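Local coordinates for proximal thread matrix protein 1 (Mytilus galloprovincialis, PDB 4CN9) that probably binds collagen in the proximal threads of the mussel byssus, through two von Willebrand factor type A domains, one of them with zinc in its MIDAS motif, at residues I255-D260 with D282-F287; A267-N272 with S422-S427; N278-I283 with I366-G371; V394-G399 with E431-L436; S405-I410 with V417-S422. All coordinates share one frame; numbering follows the deposited sequence.

Contact 1 (I255-D260 with D282-F287); sequences IAFVFD and DIVDRF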
# COMPACT_ATOMS: atom_id res chain seq x y z
N ILE A 255 1.61 -10.93 13.89
CA ILE A 255 1.49 -11.57 12.58
C ILE A 255 0.56 -12.77 12.64
O ILE A 255 0.84 -13.74 13.35
CB ILE A 255 2.84 -12.12 12.07
CG1 ILE A 255 3.96 -11.07 12.18
CG2 ILE A 255 2.71 -12.60 10.63
CD1 ILE A 255 3.86 -9.99 11.20
N ALA A 256 -0.50 -12.74 11.84
CA ALA A 256 -1.40 -13.88 11.77
C ALA A 256 -1.32 -14.62 10.44
O ALA A 256 -1.54 -14.02 9.37
CB ALA A 256 -2.83 -13.44 12.06
N PHE A 257 -1.00 -15.91 10.50
CA PHE A 257 -1.14 -16.78 9.34
C PHE A 257 -2.58 -17.23 9.27
O PHE A 257 -3.11 -17.79 10.22
CB PHE A 257 -0.26 -18.03 9.45
CG PHE A 257 1.21 -17.74 9.41
CD1 PHE A 257 1.81 -17.35 8.23
CD2 PHE A 257 1.98 -17.88 10.54
CE1 PHE A 257 3.17 -17.09 8.19
CE2 PHE A 257 3.35 -17.63 10.51
CZ PHE A 257 3.94 -17.24 9.33
N VAL A 258 -3.21 -16.99 8.13
CA VAL A 258 -4.58 -17.41 7.92
C VAL A 258 -4.53 -18.35 6.74
O VAL A 258 -4.39 -17.90 5.59
CB VAL A 258 -5.49 -16.22 7.61
CG1 VAL A 258 -6.91 -16.68 7.35
CG2 VAL A 258 -5.44 -15.20 8.76
N PHE A 259 -4.57 -19.65 7.00
CA PHE A 259 -4.35 -20.60 5.93
C PHE A 259 -5.33 -21.75 5.76
O PHE A 259 -5.99 -22.21 6.69
CB PHE A 259 -2.92 -21.11 5.95
CG PHE A 259 -2.58 -22.00 7.10
CD1 PHE A 259 -2.75 -23.38 7.01
CD2 PHE A 259 -1.98 -21.48 8.24
CE1 PHE A 259 -2.40 -24.22 8.06
CE2 PHE A 259 -1.62 -22.31 9.30
CZ PHE A 259 -1.83 -23.68 9.21
N ASP A 260 -5.38 -22.17 4.50
CA ASP A 260 -6.23 -23.21 3.96
C ASP A 260 -5.89 -24.54 4.61
O ASP A 260 -4.72 -24.95 4.63
CB ASP A 260 -5.96 -23.25 2.46
CG ASP A 260 -6.82 -24.22 1.70
OD1 ASP A 260 -7.56 -25.03 2.29
OD2 ASP A 260 -6.74 -24.15 0.44
N ASP A 282 9.55 -21.22 8.13
CA ASP A 282 10.70 -20.49 7.62
C ASP A 282 10.54 -18.98 7.80
O ASP A 282 11.49 -18.28 8.12
CB ASP A 282 10.97 -20.83 6.15
CG ASP A 282 11.53 -22.24 5.96
OD1 ASP A 282 11.88 -22.88 6.97
OD2 ASP A 282 11.62 -22.71 4.80
N ILE A 283 9.31 -18.49 7.64
CA ILE A 283 9.02 -17.08 7.87
C ILE A 283 9.22 -16.71 9.32
O ILE A 283 9.84 -15.68 9.63
CB ILE A 283 7.58 -16.75 7.41
CG1 ILE A 283 7.52 -16.84 5.88
CG2 ILE A 283 7.13 -15.37 7.90
CD1 ILE A 283 6.15 -16.80 5.32
N VAL A 284 8.74 -17.55 10.22
CA VAL A 284 8.93 -17.31 11.65
C VAL A 284 10.42 -17.14 11.97
O VAL A 284 10.81 -16.25 12.74
CB VAL A 284 8.30 -18.43 12.49
CG1 VAL A 284 8.74 -18.35 13.93
CG2 VAL A 284 6.76 -18.35 12.40
N ASP A 285 11.24 -18.01 11.40
CA ASP A 285 12.68 -17.99 11.66
C ASP A 285 13.38 -16.72 11.20
O ASP A 285 14.49 -16.44 11.65
CB ASP A 285 13.36 -19.20 11.00
CG ASP A 285 13.26 -20.46 11.85
OD1 ASP A 285 13.07 -20.35 13.09
OD2 ASP A 285 13.39 -21.56 11.27
N ARG A 286 12.75 -15.94 10.33
CA ARG A 286 13.37 -14.73 9.83
C ARG A 286 13.18 -13.54 10.75
O ARG A 286 13.80 -12.49 10.55
CB ARG A 286 12.85 -14.40 8.42
CG ARG A 286 13.14 -15.49 7.42
CD ARG A 286 14.60 -15.48 7.01
NE ARG A 286 14.90 -14.28 6.24
CZ ARG A 286 14.90 -14.23 4.92
NH1 ARG A 286 14.64 -15.30 4.19
NH2 ARG A 286 15.17 -13.08 4.32
N PHE A 287 12.35 -13.68 11.78
CA PHE A 287 12.21 -12.60 12.76
C PHE A 287 13.25 -12.72 13.88
O PHE A 287 13.63 -13.83 14.29
CB PHE A 287 10.78 -12.53 13.31
CG PHE A 287 9.79 -12.03 12.29
CD1 PHE A 287 9.26 -12.88 11.35
CD2 PHE A 287 9.43 -10.69 12.25
CE1 PHE A 287 8.38 -12.42 10.39
CE2 PHE A 287 8.53 -10.23 11.30
CZ PHE A 287 8.01 -11.09 10.37
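The Phe257 ring reaches from strand 253-260 to the end of helix 272-285 and meets two neighbouring residues there with its rim. Ile283 and Val284 both lie near the plane of the ring, at its edge: Phe257 CZ is 4.0 Å from Ile283 CG2, and Phe257 CE2 is 4.0 Å from Val284 CG2. Ile283 runs past the ring in the opposite sense, which brings its CD1 to 4.1 Å from Phe257 CE1. With CG anti to the carbonyl carbon (chi1 -67°), Phe257 points its ring at the helix. With an alanine in place of Phe257, Ile283 and Val284 are likely to lose their partner from the strand, and a gap would open beneath the helix end. One turn on, Phe287 CZ touches Ile255 CD1 at 4.4 Å, and its ring also stacks edge-to-face with Phe297.

Outside this layer, Arg286 forms a salt bridge to Glu431 and Asp285 one to Lys322, tying the helix end to its surroundings. Strand 253-260, helix 272-285 and strand 295-302 make a beta-alpha-beta unit of the second von Willebrand factor type A domain. The meeting surfaces are buried and hydrocarbon, so shape and the exclusion of water, not directed bonds, hold the helix against the strand.

Contact 2 (A267-N272 with S422-S427); sequences ANNPNN and SFDKLS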
# COMPACT_ATOMS: atom_id res chain seq x y z
N ALA A 267 -4.53 -33.48 -2.11
CA ALA A 267 -5.19 -34.34 -3.10
C ALA A 267 -4.25 -34.81 -4.21
O ALA A 267 -4.20 -35.99 -4.53
CB ALA A 267 -6.39 -33.62 -3.71
N ASN A 268 -3.51 -33.88 -4.81
CA ASN A 268 -2.62 -34.21 -5.91
C ASN A 268 -1.16 -34.44 -5.49
O ASN A 268 -0.28 -34.56 -6.35
CB ASN A 268 -2.65 -33.12 -6.98
CG ASN A 268 -4.01 -32.99 -7.64
OD1 ASN A 268 -4.72 -33.99 -7.83
ND2 ASN A 268 -4.38 -31.77 -7.99
N ASN A 269 -0.91 -34.50 -4.18
CA ASN A 269 0.44 -34.57 -3.64
C ASN A 269 0.38 -34.56 -2.13
O ASN A 269 0.02 -33.54 -1.53
CB ASN A 269 1.28 -33.39 -4.15
CG ASN A 269 2.73 -33.46 -3.72
OD1 ASN A 269 3.10 -34.19 -2.79
ND2 ASN A 269 3.57 -32.68 -4.39
N PRO A 270 0.74 -35.68 -1.49
CA PRO A 270 0.59 -35.77 -0.03
C PRO A 270 1.63 -34.96 0.76
O PRO A 270 1.55 -34.92 1.99
CB PRO A 270 0.73 -37.26 0.24
CG PRO A 270 1.60 -37.77 -0.87
CD PRO A 270 1.32 -36.90 -2.07
N ASN A 271 2.59 -34.34 0.06
CA ASN A 271 3.55 -33.44 0.69
C ASN A 271 3.06 -32.00 0.83
O ASN A 271 3.70 -31.21 1.51
CB ASN A 271 4.84 -33.33 -0.14
CG ASN A 271 5.55 -34.64 -0.29
OD1 ASN A 271 6.24 -35.10 0.63
ND2 ASN A 271 5.43 -35.25 -1.48
N ASN A 272 1.97 -31.64 0.17
CA ASN A 272 1.64 -30.22 0.01
C ASN A 272 1.47 -29.51 1.35
O ASN A 272 2.02 -28.42 1.56
CB ASN A 272 0.38 -30.04 -0.84
CG ASN A 272 0.65 -30.25 -2.32
OD1 ASN A 272 1.79 -30.22 -2.76
ND2 ASN A 272 -0.41 -30.44 -3.10
N SER A 422 2.74 -24.59 -7.67
CA SER A 422 2.81 -25.71 -6.75
C SER A 422 3.37 -25.29 -5.42
O SER A 422 4.03 -24.25 -5.29
CB SER A 422 3.69 -26.83 -7.31
OG SER A 422 5.05 -26.50 -7.20
N PHE A 423 3.14 -26.14 -4.43
CA PHE A 423 3.63 -25.92 -3.08
C PHE A 423 5.15 -26.00 -3.02
O PHE A 423 5.77 -25.35 -2.19
CB PHE A 423 2.96 -26.92 -2.14
CG PHE A 423 1.50 -26.59 -1.87
CD1 PHE A 423 0.51 -27.02 -2.72
CD2 PHE A 423 1.15 -25.83 -0.76
CE1 PHE A 423 -0.82 -26.71 -2.47
CE2 PHE A 423 -0.17 -25.51 -0.51
CZ PHE A 423 -1.16 -25.95 -1.36
N ASP A 424 5.76 -26.78 -3.91
CA ASP A 424 7.21 -26.87 -3.98
C ASP A 424 7.82 -25.52 -4.36
O ASP A 424 8.96 -25.23 -4.02
CB ASP A 424 7.64 -27.91 -5.02
CG ASP A 424 7.22 -29.33 -4.64
OD1 ASP A 424 6.05 -29.71 -4.86
OD2 ASP A 424 8.09 -30.07 -4.15
N LYS A 425 7.06 -24.70 -5.08
CA LYS A 425 7.59 -23.42 -5.55
C LYS A 425 7.32 -22.26 -4.59
O LYS A 425 7.60 -21.11 -4.92
CB LYS A 425 7.06 -23.11 -6.96
CG LYS A 425 7.33 -24.24 -7.96
CD LYS A 425 7.68 -23.76 -9.37
CE LYS A 425 6.62 -22.83 -9.94
NZ LYS A 425 6.73 -22.66 -11.42
N LEU A 426 6.81 -22.56 -3.39
CA LEU A 426 6.65 -21.51 -2.38
C LEU A 426 7.99 -20.86 -2.05
O LEU A 426 8.04 -19.68 -1.73
CB LEU A 426 5.97 -22.04 -1.11
CG LEU A 426 4.45 -22.12 -1.15
CD1 LEU A 426 3.92 -22.86 0.07
CD2 LEU A 426 3.81 -20.73 -1.24
N SER A 427 9.08 -21.61 -2.17
CA SER A 427 10.41 -21.06 -1.92
C SER A 427 10.71 -19.87 -2.84
O SER A 427 11.41 -18.92 -2.45
CB SER A 427 11.46 -22.15 -2.13
OG SER A 427 11.47 -22.57 -3.49
O HOH W 1 2.27 -29.05 -5.12
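Asn272 lays its CB over a face of the Phe423 ring while its amide passes the CD1 rim, joining the start of helix 272-285 to the loop between strand 417-420 and helix 430-437 in the second von Willebrand factor type A domain. A type I beta turn from Asn269 to Asn272 leads into the first of these helices, with the Asn269 side chain making a capping bond to the turn.

Out along Asn272, CB comes first: it makes a CH-pi contact with the Phe423 ring, 3.9 Å from the centroid and displaced toward the rim. Asn272 CG, held anti to the carbonyl carbon (chi1 -76°), follows at 3.3 Å from Phe423 CD1. The amide is inclined 26° to the ring, and both of its ends stay close to the CD1 rim. Asn272 OD1 accepts a hydrogen bond of 2.7 Å from a water, and the same water accepts from Phe423 N at 3.1 Å, bridging side chain and backbone at the ring's edge. Asn272 ND2 lies 3.6 Å from Phe423 CD1 and gives its hydrogen bond to Ile265 O, so both ends of this buried amide are satisfied.

Beyond the ring, Phe423 also packs on Leu275, Met276 and Val398. Back in the turn, Asn269 OD1 takes two bonds from Asn271: the backbone N, 2.9 Å away, comes from above the carbonyl plane, while Asn271 ND2, also 2.9 Å from Asn269 OD1, lies in that plane on a lone pair.

Contact 3 (N278-I283 with I366-G371); sequences NFMKDI and ILLTDG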
# COMPACT_ATOMS: atom_id res chain seq x y z
N ASN A 278 6.12 -25.73 6.30
CA ASN A 278 7.54 -25.37 6.30
C ASN A 278 7.73 -23.93 5.85
O ASN A 278 8.59 -23.22 6.35
CB ASN A 278 8.34 -26.31 5.40
CG ASN A 278 8.47 -27.72 5.97
OD1 ASN A 278 8.07 -28.00 7.11
ND2 ASN A 278 9.04 -28.62 5.18
N PHE A 279 6.91 -23.49 4.90
CA PHE A 279 6.98 -22.11 4.42
C PHE A 279 6.70 -21.15 5.58
O PHE A 279 7.45 -20.20 5.81
CB PHE A 279 5.98 -21.95 3.26
CG PHE A 279 5.83 -20.54 2.73
CD1 PHE A 279 6.79 -19.99 1.90
CD2 PHE A 279 4.69 -19.81 3.00
CE1 PHE A 279 6.63 -18.72 1.39
CE2 PHE A 279 4.53 -18.53 2.47
CZ PHE A 279 5.50 -18.00 1.67
N MET A 280 5.65 -21.41 6.34
CA MET A 280 5.32 -20.56 7.47
C MET A 280 6.37 -20.60 8.59
O MET A 280 6.72 -19.57 9.16
CB MET A 280 3.93 -20.93 8.00
CG MET A 280 2.87 -20.64 6.97
SD MET A 280 1.20 -21.03 7.48
CE MET A 280 1.33 -22.79 7.78
N LYS A 281 6.87 -21.79 8.89
CA LYS A 281 7.96 -21.93 9.86
C LYS A 281 9.23 -21.18 9.42
O LYS A 281 9.90 -20.58 10.25
CB LYS A 281 8.26 -23.42 10.10
CG LYS A 281 7.18 -24.10 10.92
CD LYS A 281 7.07 -25.59 10.62
CE LYS A 281 8.40 -26.27 10.72
NZ LYS A 281 8.37 -27.70 10.31
N ASP A 282 9.55 -21.22 8.13
CA ASP A 282 10.70 -20.49 7.62
C ASP A 282 10.54 -18.98 7.80
O ASP A 282 11.49 -18.28 8.12
CB ASP A 282 10.97 -20.83 6.15
CG ASP A 282 11.53 -22.24 5.96
OD1 ASP A 282 11.88 -22.88 6.97
OD2 ASP A 282 11.62 -22.71 4.80
N ILE A 283 9.31 -18.49 7.64
CA ILE A 283 9.02 -17.08 7.87
C ILE A 283 9.22 -16.71 9.32
O ILE A 283 9.84 -15.68 9.63
CB ILE A 283 7.58 -16.75 7.41
CG1 ILE A 283 7.52 -16.84 5.88
CG2 ILE A 283 7.13 -15.37 7.90
CD1 ILE A 283 6.15 -16.80 5.32
N ILE A 366 -0.96 -12.88 6.75
CA ILE A 366 -0.48 -13.56 5.58
C ILE A 366 -1.48 -14.68 5.31
O ILE A 366 -1.58 -15.61 6.09
CB ILE A 366 0.89 -14.17 5.79
CG1 ILE A 366 1.91 -13.07 6.14
CG2 ILE A 366 1.34 -14.92 4.55
CD1 ILE A 366 3.22 -13.61 6.64
N LEU A 367 -2.19 -14.57 4.20
CA LEU A 367 -3.21 -15.55 3.83
C LEU A 367 -2.73 -16.44 2.68
O LEU A 367 -2.14 -15.95 1.70
CB LEU A 367 -4.51 -14.84 3.44
CG LEU A 367 -5.72 -15.74 3.21
CD1 LEU A 367 -6.99 -15.09 3.72
CD2 LEU A 367 -5.85 -16.11 1.75
N LEU A 368 -3.00 -17.73 2.82
CA LEU A 368 -2.65 -18.73 1.82
C LEU A 368 -3.88 -19.57 1.47
O LEU A 368 -4.53 -20.11 2.36
CB LEU A 368 -1.55 -19.66 2.36
CG LEU A 368 -0.12 -19.17 2.56
CD1 LEU A 368 0.38 -19.33 4.00
CD2 LEU A 368 0.80 -19.95 1.59
N THR A 369 -4.20 -19.69 0.18
CA THR A 369 -5.33 -20.52 -0.24
C THR A 369 -5.07 -21.28 -1.54
O THR A 369 -4.35 -20.80 -2.42
CB THR A 369 -6.62 -19.69 -0.42
OG1 THR A 369 -7.74 -20.57 -0.60
CG2 THR A 369 -6.50 -18.75 -1.62
N ASP A 370 -5.69 -22.45 -1.65
CA ASP A 370 -5.68 -23.25 -2.86
C ASP A 370 -7.10 -23.40 -3.44
O ASP A 370 -7.31 -24.20 -4.34
CB ASP A 370 -5.05 -24.64 -2.59
CG ASP A 370 -6.08 -25.73 -2.20
OD1 ASP A 370 -7.09 -25.45 -1.50
OD2 ASP A 370 -5.85 -26.90 -2.59
N GLY A 371 -8.05 -22.61 -2.96
CA GLY A 371 -9.41 -22.66 -3.46
C GLY A 371 -10.12 -21.32 -3.49
O GLY A 371 -9.63 -20.33 -2.96
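Leu368 divides its two methyl groups between neighbouring residues of helix 272-285. One takes the aromatic neighbour: Leu368 CD2 stands 4.1 Å from both Phe279 CE2 and Phe279 CD2, with the two side chains set obliquely. The other takes the sulfur-bearing one: Leu368 CD1 is 4.0 Å from Met280 SD, and here the side chains slide past each other in opposite senses. Phe279 swings its ring down to the strand because its CG is anti to the backbone N (chi1 175°), whereas Met280 bends only at its last torsion. One helical turn further, Ile283 CG2 approaches Ile366 CD1 at 4.5 Å, while Ile283 CD1 rides 3.7 Å above the plane of the Phe279 ring, offset toward its rim. Replacing Leu368 by an alanine would probably strip both Phe279 and Met280 of their support from the strand and open a gap between them and the sheet.

The helical segment 278-283 runs nearly antiparallel to strand segment 366-369 (166°), with their axes 11.7 Å apart, as a helix layered on the central sheet of this Rossmann-like fold. Just past the strand comes Asp370, which matches in sequence the zinc-binding Asp174 of the first domain; it hydrogen-bonds to Ser264. The contact itself is buried and apolar, and in it the polarisable thioether sulfur of Met280 lies against a methyl of Leu368, a pairing that favours dispersion.

Contact 4 (V394-G399 with E431-L436); sequences VAIGVG and EDVVKL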
# COMPACT_ATOMS: atom_id res chain seq x y z
N VAL A 394 -1.24 -9.66 3.13
CA VAL A 394 -0.54 -10.32 2.04
C VAL A 394 -1.36 -11.57 1.64
O VAL A 394 -1.82 -12.29 2.52
CB VAL A 394 0.87 -10.74 2.52
CG1 VAL A 394 1.61 -11.52 1.45
CG2 VAL A 394 1.67 -9.51 2.95
N ALA A 395 -1.55 -11.79 0.34
CA ALA A 395 -2.40 -12.87 -0.18
C ALA A 395 -1.64 -13.77 -1.16
O ALA A 395 -1.10 -13.30 -2.15
CB ALA A 395 -3.64 -12.30 -0.89
N ILE A 396 -1.64 -15.07 -0.88
CA ILE A 396 -0.93 -16.05 -1.67
C ILE A 396 -1.86 -17.15 -2.15
O ILE A 396 -2.56 -17.76 -1.35
CB ILE A 396 0.18 -16.73 -0.84
CG1 ILE A 396 1.16 -15.67 -0.32
CG2 ILE A 396 0.88 -17.82 -1.66
CD1 ILE A 396 1.98 -16.11 0.88
N GLY A 397 -1.88 -17.39 -3.46
CA GLY A 397 -2.60 -18.51 -4.06
C GLY A 397 -1.63 -19.58 -4.57
O GLY A 397 -0.61 -19.27 -5.19
N VAL A 398 -1.94 -20.84 -4.29
CA VAL A 398 -1.12 -21.97 -4.73
C VAL A 398 -1.94 -22.93 -5.56
O VAL A 398 -3.02 -23.37 -5.14
CB VAL A 398 -0.55 -22.75 -3.54
CG1 VAL A 398 0.47 -23.78 -4.00
CG2 VAL A 398 0.07 -21.80 -2.54
N GLY A 399 -1.47 -23.24 -6.76
CA GLY A 399 -2.15 -24.21 -7.60
C GLY A 399 -3.02 -23.59 -8.66
O GLY A 399 -2.75 -22.48 -9.12
N GLU A 431 11.39 -14.71 -0.20
CA GLU A 431 12.09 -13.47 0.12
C GLU A 431 11.16 -12.27 0.03
O GLU A 431 11.16 -11.40 0.89
CB GLU A 431 13.29 -13.24 -0.80
CG GLU A 431 14.44 -14.20 -0.59
CD GLU A 431 14.80 -14.35 0.87
OE1 GLU A 431 15.06 -13.32 1.54
OE2 GLU A 431 14.79 -15.50 1.36
N ASP A 432 10.37 -12.23 -1.04
CA ASP A 432 9.43 -11.14 -1.23
C ASP A 432 8.38 -11.14 -0.14
O ASP A 432 7.99 -10.07 0.35
CB ASP A 432 8.78 -11.23 -2.61
CG ASP A 432 9.71 -10.80 -3.73
OD1 ASP A 432 10.68 -10.07 -3.45
OD2 ASP A 432 9.47 -11.20 -4.90
N VAL A 433 7.91 -12.31 0.28
CA VAL A 433 6.88 -12.35 1.32
C VAL A 433 7.45 -11.89 2.66
O VAL A 433 6.81 -11.13 3.36
CB VAL A 433 6.18 -13.72 1.42
CG1 VAL A 433 5.31 -13.80 2.67
CG2 VAL A 433 5.34 -13.96 0.17
N VAL A 434 8.66 -12.32 3.00
CA VAL A 434 9.34 -11.89 4.22
C VAL A 434 9.51 -10.37 4.30
O VAL A 434 9.28 -9.77 5.36
CB VAL A 434 10.71 -12.61 4.39
CG1 VAL A 434 11.54 -11.98 5.48
CG2 VAL A 434 10.48 -14.10 4.70
N LYS A 435 9.89 -9.74 3.19
CA LYS A 435 10.07 -8.29 3.17
C LYS A 435 8.77 -7.59 3.52
O LYS A 435 8.79 -6.55 4.17
CB LYS A 435 10.53 -7.77 1.80
CG LYS A 435 11.99 -8.02 1.46
CD LYS A 435 12.32 -7.42 0.09
CE LYS A 435 13.69 -7.85 -0.41
NZ LYS A 435 13.97 -7.33 -1.79
N LEU A 436 7.64 -8.14 3.07
CA LEU A 436 6.34 -7.58 3.45
C LEU A 436 5.98 -7.94 4.90
O LEU A 436 5.51 -7.10 5.65
CB LEU A 436 5.25 -8.06 2.49
CG LEU A 436 5.50 -7.71 1.02
CD1 LEU A 436 4.39 -8.24 0.13
CD2 LEU A 436 5.63 -6.21 0.84
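Val394 has CG1 anti to the backbone N (chi1 176°), which leaves CG2 to point at the helix above, where it meets Leu436. The leucine crosses the valine at a slant: Val394 CG2 is 3.9 Å from Leu436 CB and 4.1 Å from Leu436 CD1, one methyl seated against both the root and a branch of the leucine. Two residues along the strand, Ile396 is stretched out (chi2 159°) and reaches Val433 tip to tip, its CD1 being 4.1 Å from Val433 CG2.

Val394 and Ile396 alternate with Ala395 on strand 391-398, so their side chains and that of Ala395 face opposite sides of a sheet that has helices on both faces, as in other von Willebrand factor type A domains. Helix 430-437 covers the face of Val394 and Ile396; Ala395 looks to the opposite face, where Leu407 and Ile410 of helix 404-410 pack on it. The layer over Ile396 is shared, since this side chain also touches Ile366 and Leu368 of the adjacent strand and Ile429 just ahead of the helix. Phe418 of the outermost strand lies against Val433 and Leu436, extending the apolar surface across the sheet. Where the strand gives way to a loop, Gly399 adopts backbone angles that would drive a CB into the carbonyl oxygen of Val398.

Contact 5 (S405-I410 with V417-S422); sequences SELINI and VFTTSS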
# COMPACT_ATOMS: atom_id res chain seq x y z
N SER A 405 -8.63 -12.84 -8.54
CA SER A 405 -9.50 -11.71 -8.23
C SER A 405 -9.71 -11.57 -6.72
O SER A 405 -9.67 -10.47 -6.16
CB SER A 405 -10.86 -11.93 -8.89
OG SER A 405 -11.25 -13.28 -8.68
N GLU A 406 -9.92 -12.70 -6.06
CA GLU A 406 -10.15 -12.74 -4.62
C GLU A 406 -8.88 -12.37 -3.85
O GLU A 406 -8.95 -11.64 -2.84
CB GLU A 406 -10.68 -14.11 -4.20
CG GLU A 406 -12.03 -14.42 -4.83
CD GLU A 406 -12.68 -15.73 -4.37
OE1 GLU A 406 -11.99 -16.65 -3.86
OE2 GLU A 406 -13.92 -15.84 -4.55
N LEU A 407 -7.73 -12.84 -4.32
CA LEU A 407 -6.46 -12.45 -3.73
C LEU A 407 -6.31 -10.94 -3.81
O LEU A 407 -5.94 -10.28 -2.84
CB LEU A 407 -5.29 -13.13 -4.43
CG LEU A 407 -5.26 -14.66 -4.44
CD1 LEU A 407 -4.01 -15.11 -5.17
CD2 LEU A 407 -5.34 -15.23 -3.03
N ILE A 408 -6.63 -10.39 -4.98
CA ILE A 408 -6.50 -8.96 -5.21
C ILE A 408 -7.47 -8.19 -4.32
O ILE A 408 -7.12 -7.16 -3.76
CB ILE A 408 -6.72 -8.60 -6.71
CG1 ILE A 408 -5.53 -9.07 -7.56
CG2 ILE A 408 -6.90 -7.09 -6.87
CD1 ILE A 408 -5.82 -9.08 -9.08
N ASN A 409 -8.69 -8.71 -4.15
CA ASN A 409 -9.65 -8.05 -3.27
C ASN A 409 -9.19 -7.96 -1.82
O ASN A 409 -9.45 -6.97 -1.15
CB ASN A 409 -11.01 -8.75 -3.29
CG ASN A 409 -11.73 -8.57 -4.61
OD1 ASN A 409 -11.34 -7.76 -5.45
ND2 ASN A 409 -12.81 -9.33 -4.79
N ILE A 410 -8.55 -9.01 -1.31
CA ILE A 410 -8.23 -9.02 0.11
C ILE A 410 -6.91 -8.35 0.44
O ILE A 410 -6.75 -7.85 1.53
CB ILE A 410 -8.25 -10.43 0.74
CG1 ILE A 410 -7.06 -11.25 0.30
CG2 ILE A 410 -9.56 -11.16 0.43
CD1 ILE A 410 -6.87 -12.52 1.14
N VAL A 417 0.23 -9.53 -3.64
CA VAL A 417 -0.40 -10.74 -4.14
C VAL A 417 0.63 -11.65 -4.82
O VAL A 417 1.38 -11.21 -5.69
CB VAL A 417 -1.49 -10.40 -5.19
CG1 VAL A 417 -1.99 -11.66 -5.92
CG2 VAL A 417 -2.65 -9.68 -4.56
N PHE A 418 0.64 -12.92 -4.44
CA PHE A 418 1.61 -13.87 -4.96
C PHE A 418 0.88 -15.13 -5.39
O PHE A 418 -0.08 -15.55 -4.74
CB PHE A 418 2.63 -14.23 -3.89
CG PHE A 418 3.43 -13.07 -3.40
CD1 PHE A 418 2.96 -12.28 -2.36
CD2 PHE A 418 4.64 -12.75 -3.99
CE1 PHE A 418 3.70 -11.20 -1.91
CE2 PHE A 418 5.38 -11.68 -3.55
CZ PHE A 418 4.92 -10.90 -2.51
N THR A 419 1.35 -15.73 -6.49
CA THR A 419 0.78 -16.98 -7.00
C THR A 419 1.92 -17.92 -7.40
O THR A 419 2.98 -17.48 -7.87
CB THR A 419 -0.17 -16.76 -8.23
OG1 THR A 419 0.57 -16.23 -9.33
CG2 THR A 419 -1.32 -15.81 -7.91
N THR A 420 1.73 -19.21 -7.16
CA THR A 420 2.70 -20.23 -7.59
C THR A 420 1.92 -21.44 -8.08
O THR A 420 0.82 -21.70 -7.62
CB THR A 420 3.71 -20.66 -6.45
OG1 THR A 420 3.03 -21.34 -5.39
CG2 THR A 420 4.43 -19.46 -5.86
N SER A 421 2.50 -22.20 -8.99
CA SER A 421 1.80 -23.35 -9.55
C SER A 421 1.78 -24.53 -8.59
O SER A 421 0.92 -25.40 -8.68
CB SER A 421 2.50 -23.78 -10.85
OG SER A 421 3.84 -24.12 -10.57
N SER A 422 2.74 -24.59 -7.67
CA SER A 422 2.81 -25.71 -6.75
C SER A 422 3.37 -25.29 -5.42
O SER A 422 4.03 -24.25 -5.29
CB SER A 422 3.69 -26.83 -7.31
OG SER A 422 5.05 -26.50 -7.20
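Leu407 and Val417 meet where the helical segment 405-410 and strand 417-420 run close to antiparallel, their N-to-C directions 154° apart and their short axes approaching to 8.7 Å. Val417 is wedged under the helix by both branches. Its CG1, anti to the backbone N (chi1 169°), lies 3.9 Å from Leu407 CB, whereas its CG2 comes up under the helix backbone, 3.8 Å from Leu407 O, and also brushes the flank of Ile408, with Val417 CG2 4.2 Å from Ile408 CG1.

Leu407 carries the contact further along the strand. It is fully extended beyond CB (chi2 -179°), and the methyl at its tip settles over the chain: Leu407 CD1 is 3.9 Å from Thr419 CG2 and 4.0 Å from Phe418 O. Thr419 offers its methyl rather than its hydroxyl to the leucine, the two side chains lying at a slant to each other. Phe418, between Val417 and Thr419 in sequence, turns away to the other face of the sheet.

This is the last beta-alpha-beta crossover of the domain: strand 391-398, helix 404-410, then strand 417-420, which is the outermost strand at that edge of the sheet within this chain. Methyl groups do nearly all of the touching, at the partly exposed border of the sheet. The two carbonyl oxygens that take part, Leu407 O and Phe418 O, meet carbon across the contact, and Phe418 finds its hydrogen-bonding partner instead in Gly397 of the neighbouring strand, so the sheet supplies the polar bonds and the helix the apolar cover.

Overall arrangement
From the N terminus of the second domain, strand 253-260 comes first, and contact 1 closes the short loop back onto it from the end of helix 272-285. Contact 2 spans far more chain, from the turn before that helix to 422-427; contacts 3 and 5 nest inside its loop, whereas contacts 1 and 4 cross it. Contact 3 starts on the helix stretch where contact 1 ends, sharing Asp282 and Ile283, and carries the helix across to strand 362-369. Contact 4 follows in series and encloses contact 5. Strands 253-260, 362-369, 391-398 and 417-420 are successive neighbours in one sheet; contacts 1, 3 and 4 lie on one face, contact 5 on the other.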